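Local atomic coordinates of Amuc_1102 (Akkermansia muciniphila, PDB entry 7DSZ), a protein that is of unknown function but has an immunoglobulin-like fold related to archaeal type IV pilus proteins, consistent with a part in a pilus-like surface structure. Residues E24-Y29 against F54-K59; K77-V82 against G138-Y143; V134-V139 against S152-K157. All blocks are in the same frame, centred on the assembly; numbering follows the deposited sequence.

Contact 1: residues E24-Y29 against F54-K59; sequences EKLSLY and FEIPFK
Leu28 and Phe54 lean on each other across two antiparallel strands of the immunoglobulin-like fold, where 24-29, on an outermost strand of a three-stranded sheet within this chain, runs beside 54-59. They form a non-hydrogen-bonded pair. The CD1 methyl of Leu28 stands over the middle of the Phe54 ring, 4.0 Å from its centroid and 13° off the normal, a CH-pi contact in which a flat aromatic face receives a compact methyl. Leu26 approaches the same phenylalanine from two residues earlier in the chain. With CG anti to the backbone N (chi1 -168°), both of its methyls are swung across to the neighbouring strand: CD1 settles between Phe54 CB at 3.8 Å and Ile56 CB at 3.7 Å, while CD2 comes obliquely to the ring. Replacing Leu26 by an alanine would remove both methyls and would probably open a gap beside Phe54 CB and Ile56 CB, leaving the phenyl ring less firmly fixed.

Tyr29 meets Glu55 roughly at a right angle, its ring atom CD2 3.7 Å from Glu55 CG, with ring and carboxylate planes 69° apart. Glutamate suits this place because its methylenes serve as an apolar platform for the tyrosine while the carboxylate, turned away, is held by a salt bridge to Arg192 and a hydrogen bond to Tyr193.

Between Ser27 and Glu55 the backbones are tied in both directions, each N to the other O at 2.8 Å. Toward the start of 24-29, Glu24 N donates to Pro57 O at 3.0 Å, and the glutamate's CB and CG rest on the proline ring. Pro57 has no N-H to offer the opposing strand; what it presents to the Lys25 carbonyl instead is a ring methylene, its CD lying 3.3 Å from Lys25 O.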
loop_
_atom_site.group_PDB
_atom_site.type_symbol
_atom_site.label_atom_id
_atom_site.label_comp_id
_atom_site.label_asym_id
_atom_site.label_seq_id
_atom_site.Cartn_x
_atom_site.Cartn_y
_atom_site.Cartn_z
ATOM N N GLU C 24 -3.691 -27.111 -8.660
ATOM C CA GLU C 24 -2.535 -27.986 -8.707
ATOM C C GLU C 24 -1.872 -27.905 -7.335
ATOM O O GLU C 24 -2.575 -27.811 -6.333
ATOM C CB GLU C 24 -1.602 -27.607 -9.861
ATOM C CG GLU C 24 -2.320 -27.572 -11.239
ATOM C CD GLU C 24 -2.995 -28.895 -11.608
ATOM O OE1 GLU C 24 -2.459 -29.966 -11.246
ATOM O OE2 GLU C 24 -4.068 -28.862 -12.261
ATOM N N LYS C 25 -0.555 -27.973 -7.250
ATOM C CA LYS C 25 0.091 -27.965 -5.943
ATOM C C LYS C 25 0.713 -26.604 -5.663
ATOM O O LYS C 25 1.160 -25.913 -6.580
ATOM C CB LYS C 25 1.169 -29.045 -5.862
ATOM C CG LYS C 25 0.637 -30.456 -6.126
ATOM C CD LYS C 25 1.744 -31.476 -5.925
ATOM C CE LYS C 25 1.230 -32.896 -6.046
ATOM N NZ LYS C 25 2.352 -33.845 -5.775
ATOM N N LEU C 26 0.754 -26.236 -4.382
ATOM C CA LEU C 26 1.557 -25.090 -3.950
ATOM C C LEU C 26 3.035 -25.459 -3.993
ATOM O O LEU C 26 3.456 -26.433 -3.356
ATOM C CB LEU C 26 1.168 -24.667 -2.531
ATOM C CG LEU C 26 1.733 -23.316 -2.092
ATOM C CD1 LEU C 26 1.112 -22.145 -2.879
ATOM C CD2 LEU C 26 1.513 -23.126 -0.609
ATOM N N SER C 27 3.822 -24.685 -4.738
ATOM C CA SER C 27 5.265 -24.864 -4.846
ATOM C C SER C 27 5.977 -23.647 -4.279
ATOM O O SER C 27 5.516 -22.522 -4.443
ATOM C CB SER C 27 5.707 -25.045 -6.295
ATOM O OG SER C 27 5.258 -26.286 -6.803
ATOM N N LEU C 28 7.133 -23.875 -3.659
ATOM C CA LEU C 28 7.977 -22.783 -3.173
ATOM C C LEU C 28 9.092 -22.507 -4.171
ATOM O O LEU C 28 9.843 -23.420 -4.539
ATOM C CB LEU C 28 8.582 -23.122 -1.812
ATOM C CG LEU C 28 9.728 -22.206 -1.359
ATOM C CD1 LEU C 28 9.191 -20.802 -1.095
ATOM C CD2 LEU C 28 10.380 -22.770 -0.113
ATOM N N TYR C 29 9.190 -21.259 -4.607
ATOM C CA TYR C 29 10.304 -20.767 -5.404
ATOM C C TYR C 29 11.033 -19.693 -4.619
ATOM O O TYR C 29 10.410 -18.722 -4.179
ATOM C CB TYR C 29 9.841 -20.145 -6.711
ATOM C CG TYR C 29 9.146 -21.074 -7.673
ATOM C CD1 TYR C 29 9.872 -21.743 -8.648
ATOM C CD2 TYR C 29 7.772 -21.249 -7.628
ATOM C CE1 TYR C 29 9.247 -22.575 -9.558
ATOM C CE2 TYR C 29 7.125 -22.089 -8.551
ATOM C CZ TYR C 29 7.881 -22.738 -9.504
ATOM O OH TYR C 29 7.275 -23.545 -10.422
ATOM N N PHE C 54 5.512 -18.522 -2.892
ATOM C CA PHE C 54 4.687 -19.722 -2.922
ATOM C C PHE C 54 3.686 -19.570 -4.055
ATOM O O PHE C 54 2.909 -18.617 -4.059
ATOM C CB PHE C 54 3.952 -19.929 -1.594
ATOM C CG PHE C 54 4.859 -20.189 -0.417
ATOM C CD1 PHE C 54 5.202 -21.494 -0.065
ATOM C CD2 PHE C 54 5.335 -19.143 0.358
ATOM C CE1 PHE C 54 6.037 -21.741 1.050
ATOM C CE2 PHE C 54 6.165 -19.375 1.449
ATOM C CZ PHE C 54 6.508 -20.683 1.798
ATOM N N GLU C 55 3.700 -20.502 -5.011
ATOM C CA GLU C 55 2.891 -20.392 -6.226
ATOM C C GLU C 55 1.971 -21.594 -6.328
ATOM O O GLU C 55 2.430 -22.724 -6.158
ATOM C CB GLU C 55 3.786 -20.360 -7.466
ATOM C CG GLU C 55 4.751 -19.184 -7.513
ATOM C CD GLU C 55 4.103 -18.002 -8.172
ATOM O OE1 GLU C 55 3.458 -18.206 -9.235
ATOM O OE2 GLU C 55 4.208 -16.879 -7.628
ATOM N N ILE C 56 0.690 -21.376 -6.635
ATOM C CA ILE C 56 -0.223 -22.472 -6.919
ATOM C C ILE C 56 -0.981 -22.227 -8.220
ATOM O O ILE C 56 -1.703 -21.231 -8.342
ATOM C CB ILE C 56 -1.197 -22.764 -5.758
ATOM C CG1 ILE C 56 -2.065 -23.987 -6.079
ATOM C CG2 ILE C 56 -2.047 -21.545 -5.360
ATOM C CD1 ILE C 56 -2.659 -24.633 -4.800
ATOM N N PRO C 57 -0.820 -23.081 -9.228
ATOM C CA PRO C 57 -1.620 -22.952 -10.447
ATOM C C PRO C 57 -3.062 -23.332 -10.188
ATOM O O PRO C 57 -3.351 -24.221 -9.385
ATOM C CB PRO C 57 -0.987 -23.965 -11.414
ATOM C CG PRO C 57 0.260 -24.457 -10.771
ATOM C CD PRO C 57 0.081 -24.242 -9.268
ATOM N N PHE C 58 -3.971 -22.668 -10.902
ATOM C CA PHE C 58 -5.372 -23.061 -10.812
ATOM C C PHE C 58 -6.129 -22.632 -12.059
ATOM O O PHE C 58 -5.670 -21.796 -12.835
ATOM C CB PHE C 58 -6.037 -22.501 -9.548
ATOM C CG PHE C 58 -6.330 -21.021 -9.585
ATOM C CD1 PHE C 58 -5.378 -20.099 -9.188
ATOM C CD2 PHE C 58 -7.584 -20.564 -9.939
ATOM C CE1 PHE C 58 -5.671 -18.743 -9.168
ATOM C CE2 PHE C 58 -7.885 -19.211 -9.922
ATOM C CZ PHE C 58 -6.926 -18.295 -9.546
ATOM N N LYS C 59 -7.301 -23.252 -12.246
ATOM C CA LYS C 59 -8.213 -22.916 -13.330
ATOM C C LYS C 59 -9.631 -22.974 -12.776
ATOM O O LYS C 59 -9.925 -23.806 -11.913
ATOM C CB LYS C 59 -8.049 -23.877 -14.528
ATOM C CG LYS C 59 -9.022 -23.605 -15.667
ATOM C CD LYS C 59 -8.878 -24.653 -16.772
ATOM C CE LYS C 59 -7.867 -24.216 -17.800
ATOM N NZ LYS C 59 -7.947 -25.049 -19.051
#

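Contact 2: residues K77-V82 against G138-Y143; sequences KFYIAV and GVVVEY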
loop_
_atom_site.group_PDB
_atom_site.type_symbol
_atom_site.label_atom_id
_atom_site.label_comp_id
_atom_site.label_asym_id
_atom_site.label_seq_id
_atom_site.Cartn_x
_atom_site.Cartn_y
_atom_site.Cartn_z
ATOM N N LYS C 77 -7.148 -18.890 0.907
ATOM C CA LYS C 77 -6.588 -18.910 2.254
ATOM C C LYS C 77 -5.355 -19.802 2.237
ATOM O O LYS C 77 -5.439 -20.975 1.858
ATOM C CB LYS C 77 -7.622 -19.398 3.268
ATOM C CG LYS C 77 -8.810 -18.470 3.376
ATOM C CD LYS C 77 -9.892 -19.027 4.308
ATOM C CE LYS C 77 -10.954 -17.956 4.612
ATOM N NZ LYS C 77 -12.040 -18.498 5.490
ATOM N N PHE C 78 -4.207 -19.224 2.587
ATOM C CA PHE C 78 -2.943 -19.943 2.607
ATOM C C PHE C 78 -2.560 -20.277 4.044
ATOM O O PHE C 78 -2.647 -19.418 4.922
ATOM C CB PHE C 78 -1.824 -19.107 1.992
ATOM C CG PHE C 78 -2.006 -18.816 0.525
ATOM C CD1 PHE C 78 -2.817 -17.761 0.125
ATOM C CD2 PHE C 78 -1.358 -19.573 -0.432
ATOM C CE1 PHE C 78 -2.975 -17.466 -1.222
ATOM C CE2 PHE C 78 -1.506 -19.295 -1.790
ATOM C CZ PHE C 78 -2.309 -18.236 -2.181
ATOM N N TYR C 79 -2.106 -21.512 4.260
ATOM C CA TYR C 79 -1.626 -21.981 5.557
ATOM C C TYR C 79 -0.246 -22.571 5.355
ATOM O O TYR C 79 -0.081 -23.506 4.561
ATOM C CB TYR C 79 -2.549 -23.050 6.157
ATOM C CG TYR C 79 -3.996 -22.640 6.256
ATOM C CD1 TYR C 79 -4.865 -22.861 5.194
ATOM C CD2 TYR C 79 -4.499 -22.057 7.409
ATOM C CE1 TYR C 79 -6.192 -22.503 5.271
ATOM C CE2 TYR C 79 -5.832 -21.689 7.498
ATOM C CZ TYR C 79 -6.673 -21.916 6.419
ATOM O OH TYR C 79 -8.005 -21.563 6.478
ATOM N N ILE C 80 0.736 -22.056 6.087
ATOM C CA ILE C 80 2.109 -22.520 5.982
ATOM C C ILE C 80 2.632 -22.772 7.390
ATOM O O ILE C 80 2.487 -21.924 8.276
ATOM C CB ILE C 80 2.992 -21.511 5.222
ATOM C CG1 ILE C 80 2.566 -21.465 3.744
ATOM C CG2 ILE C 80 4.471 -21.882 5.353
ATOM C CD1 ILE C 80 3.011 -20.218 2.978
ATOM N N ALA C 81 3.232 -23.947 7.588
ATOM C CA ALA C 81 3.760 -24.349 8.886
ATOM C C ALA C 81 5.271 -24.502 8.805
ATOM O O ALA C 81 5.793 -25.155 7.890
ATOM C CB ALA C 81 3.103 -25.656 9.361
ATOM N N VAL C 82 5.971 -23.885 9.761
ATOM C CA VAL C 82 7.419 -23.970 9.883
ATOM C C VAL C 82 7.752 -24.222 11.351
ATOM O O VAL C 82 6.945 -23.968 12.248
ATOM C CB VAL C 82 8.138 -22.687 9.379
ATOM C CG1 VAL C 82 7.739 -22.379 7.938
ATOM C CG2 VAL C 82 7.808 -21.494 10.281
ATOM N N GLY C 138 -1.052 -25.658 2.984
ATOM C CA GLY C 138 -2.439 -25.856 2.613
ATOM C C GLY C 138 -2.989 -24.620 1.938
ATOM O O GLY C 138 -2.577 -23.494 2.241
ATOM N N VAL C 139 -3.922 -24.832 1.010
ATOM C CA VAL C 139 -4.629 -23.746 0.343
ATOM C C VAL C 139 -6.107 -24.096 0.290
ATOM O O VAL C 139 -6.469 -25.174 -0.187
ATOM C CB VAL C 139 -4.098 -23.497 -1.082
ATOM C CG1 VAL C 139 -4.907 -22.393 -1.763
ATOM C CG2 VAL C 139 -2.603 -23.143 -1.043
ATOM N N VAL C 140 -6.953 -23.191 0.765
ATOM C CA VAL C 140 -8.405 -23.339 0.705
ATOM C C VAL C 140 -8.969 -22.195 -0.124
ATOM O O VAL C 140 -8.657 -21.030 0.134
ATOM C CB VAL C 140 -9.032 -23.350 2.111
ATOM C CG1 VAL C 140 -10.572 -23.405 2.013
ATOM C CG2 VAL C 140 -8.490 -24.529 2.925
ATOM N N VAL C 141 -9.799 -22.522 -1.116
ATOM C CA VAL C 141 -10.397 -21.519 -1.997
ATOM C C VAL C 141 -11.882 -21.428 -1.695
ATOM O O VAL C 141 -12.579 -22.451 -1.678
ATOM C CB VAL C 141 -10.183 -21.861 -3.484
ATOM C CG1 VAL C 141 -10.754 -20.735 -4.361
ATOM C CG2 VAL C 141 -8.702 -22.084 -3.777
ATOM N N GLU C 142 -12.373 -20.210 -1.486
ATOM C CA GLU C 142 -13.791 -19.975 -1.254
ATOM C C GLU C 142 -14.379 -19.113 -2.364
ATOM O O GLU C 142 -13.721 -18.197 -2.882
ATOM C CB GLU C 142 -14.033 -19.306 0.107
ATOM C CG GLU C 142 -13.627 -20.176 1.283
ATOM C CD GLU C 142 -13.869 -19.512 2.634
ATOM O OE1 GLU C 142 -14.360 -18.369 2.663
ATOM O OE2 GLU C 142 -13.557 -20.140 3.669
ATOM N N TYR C 143 -15.619 -19.422 -2.735
ATOM C CA TYR C 143 -16.411 -18.580 -3.619
ATOM C C TYR C 143 -17.708 -18.241 -2.901
ATOM O O TYR C 143 -18.427 -19.142 -2.458
ATOM C CB TYR C 143 -16.705 -19.268 -4.959
ATOM C CG TYR C 143 -17.626 -18.420 -5.804
ATOM C CD1 TYR C 143 -17.165 -17.248 -6.389
ATOM C CD2 TYR C 143 -18.966 -18.755 -5.973
ATOM C CE1 TYR C 143 -17.994 -16.449 -7.139
ATOM C CE2 TYR C 143 -19.813 -17.950 -6.728
ATOM C CZ TYR C 143 -19.316 -16.798 -7.306
ATOM O OH TYR C 143 -20.126 -15.971 -8.059
#
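Lys77 reaches along the sheet surface to Glu142, spanning two antiparallel strands of the immunoglobulin-like fold. Its CB lies 3.7 Å from Val140 O, the same carbonyl that accepts the bond from Lys77 N, and CG stays near that oxygen. Beyond CG the chain is fully extended, which carries CD to 3.9 Å and CE to 3.5 Å from Glu142 OE2. The tip, NZ, closes a salt bridge to Glu142 OE2 at 2.9 Å, meeting it from above the carboxylate plane, 43° out of it.

On the same face the Tyr79 ring crosses Val140 obliquely, its CE1 3.9 Å from Val140 CG2. At Gly138 a CB would lie near Tyr79 CD1; with glycine there, the ring edge lies by the glycine's own carbonyl. On the other face Phe78 and Val139 lie side by side, CD2 of the ring 3.8 Å from Val139 CG2. Paired backbone bonds join Lys77 to Val140 and Tyr79 to Gly138. The buried Phe78-Val139 pair is apolar and packs against Leu26, while the opposite side mixes aromatic packing, where Trp162 stacks on Tyr79, with a charge pair at its partly exposed end; the salt bridge thus pins the strands where water can probably still reach.

Contact 3: residues V134-V139 against S152-K157; sequences VKYQGV and SSERGK
Ser153 and Gln137 are brought together by a torsion that sets the serine OG between its own backbone N and carbonyl carbon (chi1 65°), aimed at the 134-139 strand. There OG accepts from Gln137 N at 3.0 Å, and it gives its own proton to Glu154 OE2 at 2.7 Å. Glu154 can take it because its chain is bent, chi1 -48° and chi2 -53°, folding the carboxylate back alongside the serine; OE2 is met on its anti side. A serine is apt here, as a short hydroxyl can accept from the strand and donate to the acid at once.

The folded carboxylate also faces Tyr136. Its CD lies in the plane of the ring at the edge, with OE2 3.1 Å from Tyr136 CD1 and the two planes nearly perpendicular. A ring edge, with its outward C-H bonds, is likely to be a more agreeable neighbour for a negative oxygen than the electron-rich face would be. The tyrosine ring further meets that of Trp161.

Gln137 returns the backbone link: Ser153 N donates to Gln137 O at 3.0 Å, a carbonyl that also receives Trp161 NE1. The glutamine's own amide turns elsewhere, NE2 bonding to Tyr151 OH. One residue on, Gly138 pairs with Ser152 in a non-hydrogen-bonded position, the CA atoms 4.3 Å apart, a spacing usual for such a pair.

Ser152 OG, besides donating to Glu159 O, accepts from Glu154 N at 3.1 Å. This is an ST turn, placed where strand 146-152 gives way to loop. Ser152 thus shapes the start of that loop, while Ser153 and Glu154 lay it against Gln137 and Tyr136, at the open end of the beta hairpin formed by 134-143 and 146-152.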
loop_
_atom_site.group_PDB
_atom_site.type_symbol
_atom_site.label_atom_id
_atom_site.label_comp_id
_atom_site.label_asym_id
_atom_site.label_seq_id
_atom_site.Cartn_x
_atom_site.Cartn_y
_atom_site.Cartn_z
ATOM N N VAL C 134 9.822 -25.693 5.088
ATOM C CA VAL C 134 8.364 -25.671 5.043
ATOM C C VAL C 134 7.865 -27.057 5.441
ATOM O O VAL C 134 8.024 -28.020 4.686
ATOM C CB VAL C 134 7.850 -25.280 3.653
ATOM C CG1 VAL C 134 6.327 -25.216 3.667
ATOM C CG2 VAL C 134 8.456 -23.952 3.205
ATOM N N LYS C 135 7.234 -27.160 6.607
ATOM C CA LYS C 135 6.809 -28.458 7.122
ATOM C C LYS C 135 5.446 -28.878 6.588
ATOM O O LYS C 135 5.275 -30.022 6.158
ATOM C CB LYS C 135 6.797 -28.430 8.654
ATOM C CG LYS C 135 8.187 -28.238 9.250
ATOM C CD LYS C 135 9.213 -29.111 8.529
ATOM C CE LYS C 135 10.593 -28.951 9.151
ATOM N NZ LYS C 135 11.647 -29.676 8.395
ATOM N N TYR C 136 4.472 -27.971 6.609
ATOM C CA TYR C 136 3.145 -28.237 6.071
ATOM C C TYR C 136 2.680 -27.063 5.220
ATOM O O TYR C 136 3.058 -25.913 5.469
ATOM C CB TYR C 136 2.135 -28.449 7.172
ATOM C CG TYR C 136 2.503 -29.560 8.128
ATOM C CD1 TYR C 136 2.521 -30.874 7.705
ATOM C CD2 TYR C 136 2.839 -29.287 9.446
ATOM C CE1 TYR C 136 2.850 -31.902 8.567
ATOM C CE2 TYR C 136 3.171 -30.314 10.326
ATOM C CZ TYR C 136 3.173 -31.617 9.872
ATOM O OH TYR C 136 3.500 -32.647 10.717
ATOM N N GLN C 137 1.841 -27.369 4.225
ATOM C CA GLN C 137 1.233 -26.366 3.354
ATOM C C GLN C 137 -0.238 -26.697 3.140
ATOM O O GLN C 137 -0.627 -27.866 3.087
ATOM C CB GLN C 137 1.895 -26.295 1.965
ATOM C CG GLN C 137 3.375 -26.044 2.001
ATOM C CD GLN C 137 3.980 -25.848 0.624
ATOM O OE1 GLN C 137 4.914 -25.065 0.456
ATOM N NE2 GLN C 137 3.476 -26.588 -0.365
ATOM N N GLY C 138 -1.052 -25.658 2.984
ATOM C CA GLY C 138 -2.439 -25.856 2.613
ATOM C C GLY C 138 -2.989 -24.620 1.938
ATOM O O GLY C 138 -2.577 -23.494 2.241
ATOM N N VAL C 139 -3.922 -24.832 1.010
ATOM C CA VAL C 139 -4.629 -23.746 0.343
ATOM C C VAL C 139 -6.107 -24.096 0.290
ATOM O O VAL C 139 -6.469 -25.174 -0.187
ATOM C CB VAL C 139 -4.098 -23.497 -1.082
ATOM C CG1 VAL C 139 -4.907 -22.393 -1.763
ATOM C CG2 VAL C 139 -2.603 -23.143 -1.043
ATOM N N SER C 152 -3.607 -29.693 -0.048
ATOM C CA SER C 152 -2.832 -29.899 1.171
ATOM C C SER C 152 -1.593 -30.718 0.855
ATOM O O SER C 152 -1.647 -31.633 0.037
ATOM C CB SER C 152 -3.641 -30.612 2.261
ATOM O OG SER C 152 -2.812 -30.877 3.390
ATOM N N SER C 153 -0.479 -30.388 1.523
ATOM C CA SER C 153 0.732 -31.190 1.410
ATOM C C SER C 153 0.601 -32.536 2.116
ATOM O O SER C 153 1.431 -33.419 1.891
ATOM C CB SER C 153 1.944 -30.439 1.983
ATOM O OG SER C 153 1.801 -30.236 3.382
ATOM N N GLU C 154 -0.399 -32.703 2.973
ATOM C CA GLU C 154 -0.576 -33.930 3.737
ATOM C C GLU C 154 -1.800 -34.684 3.237
ATOM O O GLU C 154 -2.718 -34.112 2.635
ATOM C CB GLU C 154 -0.729 -33.634 5.234
ATOM C CG GLU C 154 0.317 -32.672 5.803
ATOM C CD GLU C 154 1.743 -33.095 5.512
ATOM O OE1 GLU C 154 2.116 -34.228 5.883
ATOM O OE2 GLU C 154 2.503 -32.280 4.921
ATOM N N ARG C 155 -1.802 -35.986 3.512
ATOM C CA ARG C 155 -2.903 -36.885 3.194
ATOM C C ARG C 155 -3.505 -37.450 4.476
ATOM O O ARG C 155 -2.966 -37.290 5.575
ATOM C CB ARG C 155 -2.442 -38.036 2.286
ATOM C CG ARG C 155 -2.250 -37.657 0.832
ATOM C CD ARG C 155 -3.493 -36.962 0.293
ATOM N NE ARG C 155 -3.515 -36.863 -1.169
ATOM C CZ ARG C 155 -2.848 -35.953 -1.876
ATOM N NH1 ARG C 155 -2.080 -35.053 -1.262
ATOM N NH2 ARG C 155 -2.944 -35.942 -3.202
ATOM N N GLY C 156 -4.640 -38.126 4.313
ATOM C CA GLY C 156 -5.210 -38.878 5.416
ATOM C C GLY C 156 -5.788 -37.973 6.483
ATOM O O GLY C 156 -6.392 -36.931 6.195
ATOM N N LYS C 157 -5.608 -38.383 7.742
ATOM C CA LYS C 157 -6.127 -37.619 8.871
ATOM C C LYS C 157 -5.414 -36.282 9.029
ATOM O O LYS C 157 -5.986 -35.349 9.602
ATOM C CB LYS C 157 -6.002 -38.431 10.165
ATOM C CG LYS C 157 -6.711 -39.783 10.135
ATOM C CD LYS C 157 -6.604 -40.500 11.480
ATOM C CE LYS C 157 -7.065 -41.950 11.382
ATOM N NZ LYS C 157 -6.176 -42.752 10.493
#

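How the contacts relate
Contact 1 belongs to one sheet of the immunoglobulin-like fold and contacts 2 and 3 to the other, and the two sheets pack face to face. Contacts 1 and 2, with centres about 11 Å apart, meet through core side chains: Leu26 CD1 is 4.0 Å from Phe78 CE2, and Ile56 CD1 is 4.0 Å from Val139 CG2. A polar tie joins contacts 1 and 3, centres about 13 Å apart, where Gln137 NE2 probably bonds to Leu26 O at 3.0 Å. Contacts 2 and 3, about 10 Å apart between centres, share Gly138 and Val139 on the same strand; Lys135 and Tyr136 both face Ala81, a classic beta bulge.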